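PDB 6M8V: flavin prenyltransferase UbiX from Methanocaldococcus jannaschii, which probably catalyses the metal-independent transfer of a dimethylallyl group from dimethylallyl monophosphate to N5 and C6 of reduced FMN. Local coordinates for residues Ala16-Glu21 with Asn155-Ile160; Ser36-Ile41 with Ile47-Ile52; Asp58-Glu61 with Ser67-Ala70; Ser90-Gly95 with Arg103-Ala108. All coordinates share one frame; numbering follows the deposited sequence.

Contact 1 of 4, residues Ala16-Glu21 with Asn155-Ile160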
# COMPACT_ATOMS: atom_id res chain seq x y z
N ALA A 16 3.86 18.69 -32.19
CA ALA A 16 2.87 17.92 -32.94
C ALA A 16 2.92 18.26 -34.43
O ALA A 16 2.78 17.38 -35.28
CB ALA A 16 1.47 18.17 -32.38
N LYS A 17 3.12 19.54 -34.75
CA LYS A 17 3.21 19.94 -36.15
C LYS A 17 4.40 19.27 -36.83
O LYS A 17 4.26 18.69 -37.91
CB LYS A 17 3.30 21.47 -36.26
CG LYS A 17 3.42 22.01 -37.69
CD LYS A 17 3.61 23.52 -37.69
CE LYS A 17 3.78 24.08 -39.11
NZ LYS A 17 4.96 23.51 -39.82
N ARG A 18 5.57 19.33 -36.19
CA ARG A 18 6.76 18.72 -36.77
C ARG A 18 6.62 17.20 -36.89
O ARG A 18 7.02 16.61 -37.90
CB ARG A 18 7.99 19.07 -35.94
CG ARG A 18 9.30 18.50 -36.48
CD ARG A 18 9.63 19.03 -37.88
NE ARG A 18 9.31 20.45 -38.04
CZ ARG A 18 10.04 21.44 -37.55
NH1 ARG A 18 11.15 21.18 -36.87
NH2 ARG A 18 9.67 22.70 -37.74
N LEU A 19 6.05 16.55 -35.87
CA LEU A 19 5.84 15.11 -35.95
C LEU A 19 4.93 14.74 -37.11
O LEU A 19 5.16 13.75 -37.81
CB LEU A 19 5.27 14.58 -34.63
CG LEU A 19 4.83 13.11 -34.63
CD1 LEU A 19 6.03 12.17 -34.81
CD2 LEU A 19 4.06 12.75 -33.35
N LEU A 20 3.88 15.53 -37.33
CA LEU A 20 2.93 15.23 -38.40
C LEU A 20 3.57 15.32 -39.78
O LEU A 20 3.23 14.55 -40.68
CB LEU A 20 1.72 16.17 -38.32
CG LEU A 20 0.64 15.84 -37.30
CD1 LEU A 20 -0.24 17.06 -37.11
CD2 LEU A 20 -0.19 14.66 -37.75
N GLU A 21 4.50 16.27 -39.97
CA GLU A 21 5.08 16.40 -41.29
C GLU A 21 6.19 15.38 -41.55
O GLU A 21 6.32 14.90 -42.68
CB GLU A 21 5.60 17.83 -41.53
CG GLU A 21 6.42 18.45 -40.42
CD GLU A 21 6.46 19.97 -40.53
OE1 GLU A 21 5.42 20.55 -40.91
OE2 GLU A 21 7.52 20.57 -40.26
N ASN A 155 19.52 26.11 -33.20
CA ASN A 155 18.31 26.91 -33.31
C ASN A 155 17.17 26.13 -32.67
O ASN A 155 17.32 24.97 -32.30
CB ASN A 155 17.99 27.24 -34.77
CG ASN A 155 18.20 26.05 -35.68
OD1 ASN A 155 17.57 25.00 -35.51
ND2 ASN A 155 19.09 26.20 -36.66
N VAL A 156 16.02 26.80 -32.57
CA VAL A 156 14.82 26.16 -32.05
C VAL A 156 14.50 24.90 -32.84
O VAL A 156 14.12 23.87 -32.27
CB VAL A 156 13.64 27.16 -32.06
CG1 VAL A 156 12.34 26.45 -31.72
CG2 VAL A 156 13.91 28.31 -31.10
N ASN A 157 14.67 24.96 -34.16
CA ASN A 157 14.32 23.84 -35.03
C ASN A 157 15.10 22.58 -34.67
O ASN A 157 14.56 21.47 -34.72
CB ASN A 157 14.56 24.22 -36.49
CG ASN A 157 13.39 23.88 -37.38
OD1 ASN A 157 12.94 22.73 -37.42
ND2 ASN A 157 12.88 24.87 -38.10
N ASP A 158 16.38 22.73 -34.32
CA ASP A 158 17.18 21.58 -33.91
C ASP A 158 16.64 20.95 -32.62
O ASP A 158 16.74 19.74 -32.43
CB ASP A 158 18.64 21.97 -33.70
CG ASP A 158 19.37 22.25 -35.00
OD1 ASP A 158 18.95 21.73 -36.06
OD2 ASP A 158 20.36 23.00 -34.95
N ILE A 159 16.11 21.77 -31.72
CA ILE A 159 15.52 21.24 -30.50
C ILE A 159 14.25 20.47 -30.82
O ILE A 159 14.04 19.36 -30.31
CB ILE A 159 15.27 22.39 -29.51
CG1 ILE A 159 16.61 22.99 -29.07
CG2 ILE A 159 14.45 21.91 -28.32
CD1 ILE A 159 16.49 24.04 -28.00
N ILE A 160 13.40 21.03 -31.69
CA ILE A 160 12.15 20.36 -32.05
C ILE A 160 12.43 19.04 -32.76
O ILE A 160 11.72 18.04 -32.55
CB ILE A 160 11.27 21.28 -32.92
CG1 ILE A 160 11.16 22.67 -32.28
CG2 ILE A 160 9.89 20.67 -33.13
CD1 ILE A 160 10.60 22.64 -30.87

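Contact 2 of 4, residues Ser36-Ile41 with Ile47-Ile52. With FMN (flavin mononucleotide), chain B.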
# COMPACT_ATOMS: atom_id res chain seq x y z
N SER A 36 -9.31 22.99 -26.98
CA SER A 36 -8.28 23.81 -26.35
C SER A 36 -7.03 23.89 -27.22
O SER A 36 -6.42 24.96 -27.35
CB SER A 36 -7.93 23.26 -24.97
OG SER A 36 -9.05 23.29 -24.11
N ALA A 37 -6.63 22.76 -27.82
CA ALA A 37 -5.45 22.76 -28.68
C ALA A 37 -5.67 23.61 -29.93
O ALA A 37 -4.71 24.22 -30.43
CB ALA A 37 -5.09 21.32 -29.07
N LYS A 38 -6.90 23.68 -30.44
CA LYS A 38 -7.17 24.54 -31.58
C LYS A 38 -6.82 25.99 -31.26
O LYS A 38 -6.20 26.68 -32.08
CB LYS A 38 -8.64 24.43 -32.00
CG LYS A 38 -9.02 23.11 -32.64
CD LYS A 38 -10.52 23.04 -32.86
CE LYS A 38 -10.94 21.79 -33.61
NZ LYS A 38 -12.42 21.70 -33.72
N LYS A 39 -7.19 26.45 -30.06
CA LYS A 39 -6.82 27.81 -29.66
C LYS A 39 -5.32 27.96 -29.46
O LYS A 39 -4.76 29.02 -29.74
CB LYS A 39 -7.57 28.20 -28.38
CG LYS A 39 -9.08 28.18 -28.52
CD LYS A 39 -9.76 28.01 -27.17
CE LYS A 39 -11.27 27.93 -27.31
NZ LYS A 39 -11.90 27.48 -26.04
N ILE A 40 -4.64 26.91 -28.98
CA ILE A 40 -3.21 27.03 -28.72
C ILE A 40 -2.42 27.02 -30.03
O ILE A 40 -1.43 27.75 -30.17
CB ILE A 40 -2.76 25.92 -27.75
CG1 ILE A 40 -3.37 26.17 -26.37
CG2 ILE A 40 -1.24 25.86 -27.66
CD1 ILE A 40 -2.72 25.40 -25.25
N ILE A 41 -2.84 26.20 -30.99
CA ILE A 41 -2.25 26.24 -32.33
C ILE A 41 -2.33 27.65 -32.90
O ILE A 41 -1.36 28.17 -33.47
CB ILE A 41 -2.94 25.22 -33.25
CG1 ILE A 41 -2.64 23.78 -32.82
CG2 ILE A 41 -2.53 25.45 -34.71
CD1 ILE A 41 -3.52 22.77 -33.52
N ILE A 47 -1.15 30.26 -36.97
CA ILE A 47 -1.85 29.69 -38.11
C ILE A 47 -3.16 29.10 -37.60
O ILE A 47 -3.26 28.70 -36.44
CB ILE A 47 -1.01 28.61 -38.83
CG1 ILE A 47 -0.66 27.48 -37.86
CG2 ILE A 47 0.24 29.22 -39.43
CD1 ILE A 47 -0.25 26.19 -38.54
N ASP A 48 -4.15 29.05 -38.47
CA ASP A 48 -5.42 28.44 -38.09
C ASP A 48 -5.25 26.94 -37.95
O ASP A 48 -4.42 26.31 -38.61
CB ASP A 48 -6.50 28.77 -39.12
CG ASP A 48 -7.86 28.26 -38.70
OD1 ASP A 48 -8.51 28.93 -37.86
OD2 ASP A 48 -8.27 27.20 -39.20
N TRP A 49 -6.06 26.35 -37.06
CA TRP A 49 -5.89 24.93 -36.74
C TRP A 49 -6.15 24.04 -37.95
O TRP A 49 -5.55 22.97 -38.07
CB TRP A 49 -6.82 24.53 -35.59
CG TRP A 49 -8.27 24.45 -35.95
CD1 TRP A 49 -9.20 25.45 -35.88
CD2 TRP A 49 -8.97 23.29 -36.41
NE1 TRP A 49 -10.43 24.99 -36.27
CE2 TRP A 49 -10.32 23.66 -36.61
CE3 TRP A 49 -8.60 21.97 -36.68
CZ2 TRP A 49 -11.29 22.77 -37.06
CZ3 TRP A 49 -9.56 21.08 -37.13
CH2 TRP A 49 -10.89 21.49 -37.32
N LYS A 50 -7.02 24.47 -38.87
CA LYS A 50 -7.29 23.67 -40.06
C LYS A 50 -6.05 23.48 -40.92
O LYS A 50 -6.01 22.55 -41.74
CB LYS A 50 -8.42 24.31 -40.88
CG LYS A 50 -9.72 24.47 -40.11
CD LYS A 50 -10.61 25.56 -40.72
CE LYS A 50 -11.30 26.39 -39.63
NZ LYS A 50 -12.63 25.83 -39.24
N GLU A 51 -5.03 24.33 -40.76
CA GLU A 51 -3.75 24.12 -41.44
C GLU A 51 -3.05 22.87 -40.94
O GLU A 51 -2.32 22.23 -41.70
CB GLU A 51 -2.85 25.33 -41.24
CG GLU A 51 -3.16 26.53 -42.13
CD GLU A 51 -2.67 26.35 -43.55
OE1 GLU A 51 -3.44 25.86 -44.40
OE2 GLU A 51 -1.50 26.71 -43.82
N ILE A 52 -3.24 22.51 -39.67
CA ILE A 52 -2.67 21.28 -39.14
C ILE A 52 -3.48 20.08 -39.62
O ILE A 52 -2.93 19.00 -39.86
CB ILE A 52 -2.62 21.36 -37.60
CG1 ILE A 52 -1.80 22.57 -37.16
CG2 ILE A 52 -2.04 20.08 -37.00
CD1 ILE A 52 -0.32 22.45 -37.45
N1 FMN B . -2.14 22.86 -19.34
C2 FMN B . -1.06 22.04 -19.09
O2 FMN B . -1.26 21.04 -18.41
N3 FMN B . 0.20 22.32 -19.59
C4 FMN B . 0.37 23.45 -20.37
O4 FMN B . 1.46 23.76 -20.85
C4A FMN B . -0.72 24.28 -20.62
N5 FMN B . -0.52 25.40 -21.39
C5A FMN B . -1.58 26.23 -21.66
C6 FMN B . -1.35 27.34 -22.44
C7 FMN B . -2.40 28.20 -22.72
C7M FMN B . -2.14 29.40 -23.56
C8 FMN B . -3.67 27.93 -22.22
C8M FMN B . -4.79 28.87 -22.55
C9 FMN B . -3.90 26.81 -21.44
C9A FMN B . -2.85 25.95 -21.15
N10 FMN B . -3.05 24.82 -20.38
C10 FMN B . -1.98 23.99 -20.11
C1' FMN B . -4.42 24.52 -19.82
C2' FMN B . -5.13 23.40 -20.58
O2' FMN B . -5.35 23.80 -21.91
C3' FMN B . -6.48 23.07 -19.95
O3' FMN B . -6.28 22.29 -18.79
C4' FMN B . -7.39 22.35 -20.95
O4' FMN B . -8.60 22.03 -20.32
C5' FMN B . -6.78 21.09 -21.55
O5' FMN B . -7.78 20.40 -22.27
P FMN B . -7.43 19.32 -23.42
O1P FMN B . -6.74 20.03 -24.55
O2P FMN B . -6.48 18.30 -22.84
O3P FMN B . -8.69 18.65 -23.89

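Contact 3 of 4, residues Asp58-Glu61 with Ser67-Ala70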
# COMPACT_ATOMS: atom_id res chain seq x y z
N ASP A 58 -6.27 11.18 -42.05
CA ASP A 58 -7.65 11.28 -41.60
C ASP A 58 -7.72 12.20 -40.40
O ASP A 58 -6.75 12.32 -39.64
CB ASP A 58 -8.24 9.91 -41.24
CG ASP A 58 -8.80 9.18 -42.43
OD1 ASP A 58 -9.42 9.85 -43.30
OD2 ASP A 58 -8.63 7.95 -42.51
N TYR A 59 -8.86 12.86 -40.23
CA TYR A 59 -9.11 13.72 -39.09
C TYR A 59 -10.47 13.38 -38.49
O TYR A 59 -11.41 13.06 -39.22
CB TYR A 59 -9.07 15.21 -39.48
CG TYR A 59 -9.44 16.14 -38.34
CD1 TYR A 59 -8.50 16.51 -37.39
CD2 TYR A 59 -10.74 16.63 -38.21
CE1 TYR A 59 -8.84 17.35 -36.34
CE2 TYR A 59 -11.08 17.47 -37.17
CZ TYR A 59 -10.13 17.82 -36.23
OH TYR A 59 -10.46 18.66 -35.19
N TYR A 60 -10.56 13.45 -37.16
CA TYR A 60 -11.83 13.27 -36.47
C TYR A 60 -11.95 14.31 -35.37
O TYR A 60 -10.96 14.66 -34.71
CB TYR A 60 -11.96 11.86 -35.88
CG TYR A 60 -11.87 10.75 -36.89
CD1 TYR A 60 -12.97 10.41 -37.68
CD2 TYR A 60 -10.70 10.03 -37.06
CE1 TYR A 60 -12.89 9.38 -38.61
CE2 TYR A 60 -10.61 9.00 -37.98
CZ TYR A 60 -11.71 8.68 -38.75
OH TYR A 60 -11.61 7.66 -39.66
N GLU A 61 -13.16 14.82 -35.18
CA GLU A 61 -13.41 15.77 -34.11
C GLU A 61 -13.32 15.06 -32.76
O GLU A 61 -13.65 13.88 -32.63
CB GLU A 61 -14.79 16.42 -34.28
CG GLU A 61 -14.83 17.90 -33.91
CD GLU A 61 -13.82 18.73 -34.67
OE1 GLU A 61 -12.76 19.05 -34.10
OE2 GLU A 61 -14.08 19.06 -35.85
N SER A 67 -16.78 8.03 -34.68
CA SER A 67 -15.57 7.75 -35.44
C SER A 67 -15.21 6.27 -35.31
O SER A 67 -15.47 5.64 -34.28
CB SER A 67 -14.42 8.62 -34.93
OG SER A 67 -13.16 8.03 -35.21
N PRO A 68 -14.65 5.66 -36.36
CA PRO A 68 -14.22 4.26 -36.24
C PRO A 68 -13.16 4.04 -35.18
O PRO A 68 -13.07 2.94 -34.63
CB PRO A 68 -13.70 3.93 -37.65
CG PRO A 68 -13.51 5.26 -38.34
CD PRO A 68 -14.52 6.17 -37.74
N LEU A 69 -12.36 5.06 -34.86
CA LEU A 69 -11.34 4.93 -33.83
C LEU A 69 -11.92 4.60 -32.46
O LEU A 69 -11.22 4.02 -31.63
CB LEU A 69 -10.51 6.21 -33.75
CG LEU A 69 -9.78 6.63 -35.02
CD1 LEU A 69 -8.98 7.89 -34.77
CD2 LEU A 69 -8.88 5.51 -35.50
N ALA A 70 -13.18 4.96 -32.22
CA ALA A 70 -13.78 4.87 -30.90
C ALA A 70 -14.16 3.45 -30.49
O ALA A 70 -14.87 3.28 -29.49
CB ALA A 70 -15.02 5.76 -30.83

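Contact 4 of 4, residues Ser90-Gly95 with Arg103-Ala108. With FMN (flavin mononucleotide), chain C; PO4 (phosphate ion), chain D.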
# COMPACT_ATOMS: atom_id res chain seq x y z
N SER A 90 -4.53 13.35 -16.62
CA SER A 90 -5.41 12.88 -15.56
C SER A 90 -6.49 11.95 -16.11
O SER A 90 -6.73 10.86 -15.57
CB SER A 90 -6.04 14.07 -14.84
OG SER A 90 -7.17 13.68 -14.09
N ALA A 91 -7.15 12.37 -17.20
CA ALA A 91 -8.24 11.58 -17.77
C ALA A 91 -7.77 10.21 -18.23
O ALA A 91 -8.44 9.20 -18.00
CB ALA A 91 -8.89 12.34 -18.92
N ILE A 92 -6.61 10.16 -18.90
CA ILE A 92 -6.07 8.87 -19.34
C ILE A 92 -5.76 7.99 -18.13
O ILE A 92 -6.11 6.80 -18.10
CB ILE A 92 -4.82 9.08 -20.22
CG1 ILE A 92 -5.17 9.89 -21.47
CG2 ILE A 92 -4.23 7.74 -20.62
CD1 ILE A 92 -3.95 10.36 -22.24
N ALA A 93 -5.10 8.55 -17.12
CA ALA A 93 -4.70 7.74 -15.97
C ALA A 93 -5.91 7.20 -15.20
O ALA A 93 -5.84 6.12 -14.61
CB ALA A 93 -3.81 8.56 -15.03
N ASN A 94 -7.02 7.94 -15.20
CA ASN A 94 -8.21 7.52 -14.46
C ASN A 94 -9.29 6.90 -15.34
O ASN A 94 -10.32 6.47 -14.81
CB ASN A 94 -8.79 8.70 -13.67
CG ASN A 94 -7.92 9.09 -12.47
OD1 ASN A 94 -7.90 8.38 -11.48
ND2 ASN A 94 -7.22 10.21 -12.57
N GLY A 95 -9.07 6.84 -16.65
CA GLY A 95 -10.02 6.19 -17.53
C GLY A 95 -11.24 7.00 -17.90
O GLY A 95 -12.23 6.43 -18.35
N ARG A 103 -10.61 8.18 -25.21
CA ARG A 103 -11.19 6.89 -25.56
C ARG A 103 -10.21 6.04 -26.35
O ARG A 103 -10.08 4.83 -26.08
CB ARG A 103 -12.50 7.10 -26.34
CG ARG A 103 -13.09 5.83 -26.96
CD ARG A 103 -13.48 4.77 -25.92
NE ARG A 103 -14.13 3.63 -26.56
CZ ARG A 103 -14.41 2.48 -25.95
NH1 ARG A 103 -14.11 2.30 -24.67
NH2 ARG A 103 -15.01 1.50 -26.63
N VAL A 104 -9.47 6.63 -27.30
CA VAL A 104 -8.52 5.83 -28.06
C VAL A 104 -7.29 5.49 -27.22
O VAL A 104 -6.64 4.46 -27.46
CB VAL A 104 -8.12 6.50 -29.39
CG1 VAL A 104 -9.35 6.78 -30.26
CG2 VAL A 104 -7.31 7.77 -29.17
N CYS A 105 -6.93 6.33 -26.24
CA CYS A 105 -5.90 5.92 -25.29
C CYS A 105 -6.36 4.74 -24.45
O CYS A 105 -5.61 3.79 -24.24
CB CYS A 105 -5.49 7.08 -24.39
SG CYS A 105 -4.66 8.42 -25.25
N ASP A 106 -7.60 4.79 -23.95
CA ASP A 106 -8.13 3.68 -23.16
C ASP A 106 -8.21 2.41 -24.00
O ASP A 106 -7.96 1.31 -23.50
CB ASP A 106 -9.50 4.06 -22.59
CG ASP A 106 -9.90 3.19 -21.41
OD1 ASP A 106 -9.09 3.00 -20.48
OD2 ASP A 106 -11.05 2.70 -21.41
N ILE A 107 -8.56 2.55 -25.28
CA ILE A 107 -8.58 1.42 -26.20
C ILE A 107 -7.17 0.86 -26.37
O ILE A 107 -6.96 -0.36 -26.33
CB ILE A 107 -9.19 1.84 -27.55
CG1 ILE A 107 -10.71 1.97 -27.44
CG2 ILE A 107 -8.78 0.87 -28.66
CD1 ILE A 107 -11.35 2.65 -28.64
N ALA A 108 -6.20 1.74 -26.58
CA ALA A 108 -4.82 1.30 -26.72
C ALA A 108 -4.38 0.47 -25.52
O ALA A 108 -3.68 -0.54 -25.68
CB ALA A 108 -3.89 2.50 -26.91
N1 FMN C . -17.58 3.01 -24.15
C2 FMN C . -17.45 1.92 -23.30
O2 FMN C . -16.82 2.09 -22.27
N3 FMN C . -18.00 0.68 -23.61
C4 FMN C . -18.71 0.55 -24.80
O4 FMN C . -19.23 -0.52 -25.13
C4A FMN C . -18.84 1.64 -25.64
N5 FMN C . -19.54 1.47 -26.81
C5A FMN C . -19.69 2.54 -27.66
C6 FMN C . -20.40 2.35 -28.83
C7 FMN C . -20.56 3.40 -29.71
C7M FMN C . -21.34 3.18 -30.96
C8 FMN C . -20.01 4.64 -29.42
C8M FMN C . -20.21 5.77 -30.39
C9 FMN C . -19.29 4.84 -28.25
C9A FMN C . -19.13 3.78 -27.36
N10 FMN C . -18.42 3.95 -26.18
C10 FMN C . -18.28 2.87 -25.33
C1' FMN C . -17.81 5.29 -25.85
C2' FMN C . -18.60 6.06 -24.80
O2' FMN C . -19.89 6.34 -25.29
C3' FMN C . -17.92 7.36 -24.43
O3' FMN C . -16.82 7.11 -23.57
C4' FMN C . -18.91 8.34 -23.79
O4' FMN C . -18.23 9.52 -23.43
C5' FMN C . -19.63 7.78 -22.57
O5' FMN C . -20.33 8.83 -21.94
P FMN C . -21.57 8.55 -20.94
O1P FMN C . -22.69 7.93 -21.71
O2P FMN C . -21.12 7.58 -19.87
O3P FMN C . -22.02 9.85 -20.31
P PO4 D . -15.45 -2.01 -28.20
O1 PO4 D . -16.02 -0.95 -29.12
O2 PO4 D . -15.84 -3.39 -28.69
O3 PO4 D . -13.95 -1.91 -28.18
O4 PO4 D . -16.01 -1.80 -26.81
O HOH W 1 -7.74 5.61 -20.13
O HOH W 2 -11.76 3.81 -18.61

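Contact 1 of 4, residues Ala16-Glu21 with Asn155-Ile160
Helix 13-22 and helix 156-171 of the flavoprotein alpha/beta fold meet where Arg18 reaches across to Asn157 and Ile160. The apolar part lies deepest. Arg18 CB is 3.8 Å from Ile160 CG2, and this methyl also lies over one face of the guanidinium. CG of Arg18 is anti to the backbone N (chi1 -179°), and the chain then bends twice, which brings the guanidinium back over Ile160. The polar part lies further out. Arg18 NH1 is modelled 2.4 Å from Asn157 OD1, very short and strongly bent, so the fine geometry of this bond is doubtful. The amide and guanidinium planes are 16° apart. Arg18 NH1 also bonds Asn161 OD1. Arg18 NE makes a salt bridge to Glu21 OE2 at 2.9 Å, on the anti side of the carboxylate. Glu21 OE1 takes Lys17 NZ at 3.2 Å on the syn side, so one carboxylate serves two cations and helps to fix the arginine's pose. Asn155 OD1 accepts from Asp158 N at 2.8 Å. Two helices of the alpha/beta fold thus pack through Arg18, the first carrying the Lys17-Arg18-Glu21 salt-bridge network, the second begun by the Asn155 N-cap.

Contact 2 of 4, residues Ser36-Ile41 with Ile47-Ile52
Lys38 NZ is held from two sides, by a salt bridge to Glu61 and by a cation-pi contact with Trp49. The nitrogen lies 4.1 Å from the centroid of the six-membered ring of Trp49, 26° off the ring normal. The carbon before it is better centred: Lys38 CE stands 3.5 Å from the same centroid, a CH-pi contact almost straight over the face. The lysine chain is extended beyond CG and runs alongside the indole, pointing the same way. Lys50 CG covers the opposite face, 3.6 Å above the ring plane, so the indole is sandwiched between two lysine chains. Trp49 CG sits between the backbone N and the carbonyl carbon (chi1 73°), which stands the ring up beside Lys38. A serine in place of Trp49 would probably leave the Lys38 chain without the face it lies on and free to turn about Glu61. Next to the indole the contact is apolar. Ile41 CG2 packs 3.9 Å from Ile52 CG1, and Ile41 CD1 lies 4.3 Å from Trp49 CB. Lys50 N bonds Asp48 OD2 at 3.0 Å, a cap on the turn that leads into helix 50-53. Helix 35-45 turns another side to the cofactor. There Ile40 CD1 is 3.7 Å from C6 of FMN, and Ser36 CB approaches the phosphate oxygen O1P. One side of helix 35-45 thus lines the FMN pocket of this UbiX-type flavoprotein, and another packs on the turn into helix 50-53.

Contact 3 of 4, residues Asp58-Glu61 with Ser67-Ala70
Tyr60 presents one ring face to Ser67, while Pro68 and Leu69 meet the ring from oblique directions. Ser67 OG stands over the ring centre, 3.3 Å above the plane. The carbon behind it, Ser67 CB, makes an off-centre CH-pi contact, 4.1 Å from the ring centroid. At the phenol end, Tyr60 OH is 3.3 Å from Pro68 CG, and the two side chains cross at about a right angle. Along the other flank, Leu69 CD1 touches Tyr60 CD2 at 3.6 Å. The next shell fixes the serine. Ser67 OG accepts from Leu69 N at 3.1 Å with an N-H...O angle of 147°, an ST turn. OG is anti to the backbone N (chi1 156°), and the one oxygen thus both closes the turn and lies over the ring. Ala70 N bonds back to Ser67 O, which tightens the short 3-10 turn.

Tyr59 points away from the turn. Its hydroxyl donates to Glu61 OE1 at 2.6 Å, approaching from above the carboxylate plane. The same oxygen takes the Lys38 salt bridge. Farther out, Ser67 O accepts a hydrogen bond from Trp181 of a neighbouring subunit. Strand 58-61 is the outermost strand at one side of the chain's parallel sheet and bonds to Leu31 of strand 28-33. The turn lies between it and helix 100-110, where Leu100 touches both Tyr60 and Ser67 and Val104 touches Leu69.

Contact 4 of 4, residues Ser90-Gly95 with Arg103-Ala108
Gly95 and Ile92, at the Schellman-motif end of helix 86-94, face Asp106 and Cys105 of helix 100-110. Direct packing is small and apolar. Ile92 CD1 lies 3.7 Å from Cys105 SG. Water carries the polar link. One water donates to Ile92 O at 2.9 Å and to Asp106 OD1 at 3.0 Å. A second donates to Gly95 O and, weakly, to Asp106 OD2. Asp106 also binds His128 and Asn125 of a neighbouring subunit, so its buried carboxylate is well supplied with donors.

Charge and cofactor gather round Arg103, on another side of the helix. Its NH1 makes a salt bridge to Glu121 of the same neighbouring subunit, and its NE bonds Ala70 O. A phosphate, probably a crystallisation ion, sits at the guanidinium edge, with a weak 3.5 Å bond from Arg103 NH2 to O4. One guanidinium face lies over N1 of the FMN held mainly by that neighbouring subunit. A leucine in place of Arg103 would probably leave that Glu121 without its mate and take away the group stacked near N1 and the weak phosphate bond. FMN N1 is 3.5 Å above the guanidinium plane, and Ile107 CG1 covers the opposite face at 3.9 Å.

Contact 4 is the buried one; contacts 1, 2 and 3 are partly buried. Contact 1 joins helices far apart in sequence, with one short, doubtful polar bond and a little packing across it, its salt bridges staying within one helix. Contacts 2, 3 and 4 each join segments close along the chain. Contact 1 touches contact 2 through apolar packing, Leu20 CD1 lying 3.5 Å from Ile52 CG2. Contacts 2 and 3 share a polar junction, where Lys38 NZ meets Glu61 OE1 at 2.7 Å. Contacts 3 and 4 meet along helix 100-110. Contacts 2 and 3 each use an aromatic face, and contact 2 adds an isoleucine cluster. Water and subunit-interface charge mark contact 4. Contacts 2 and 4 approach different FMN molecules.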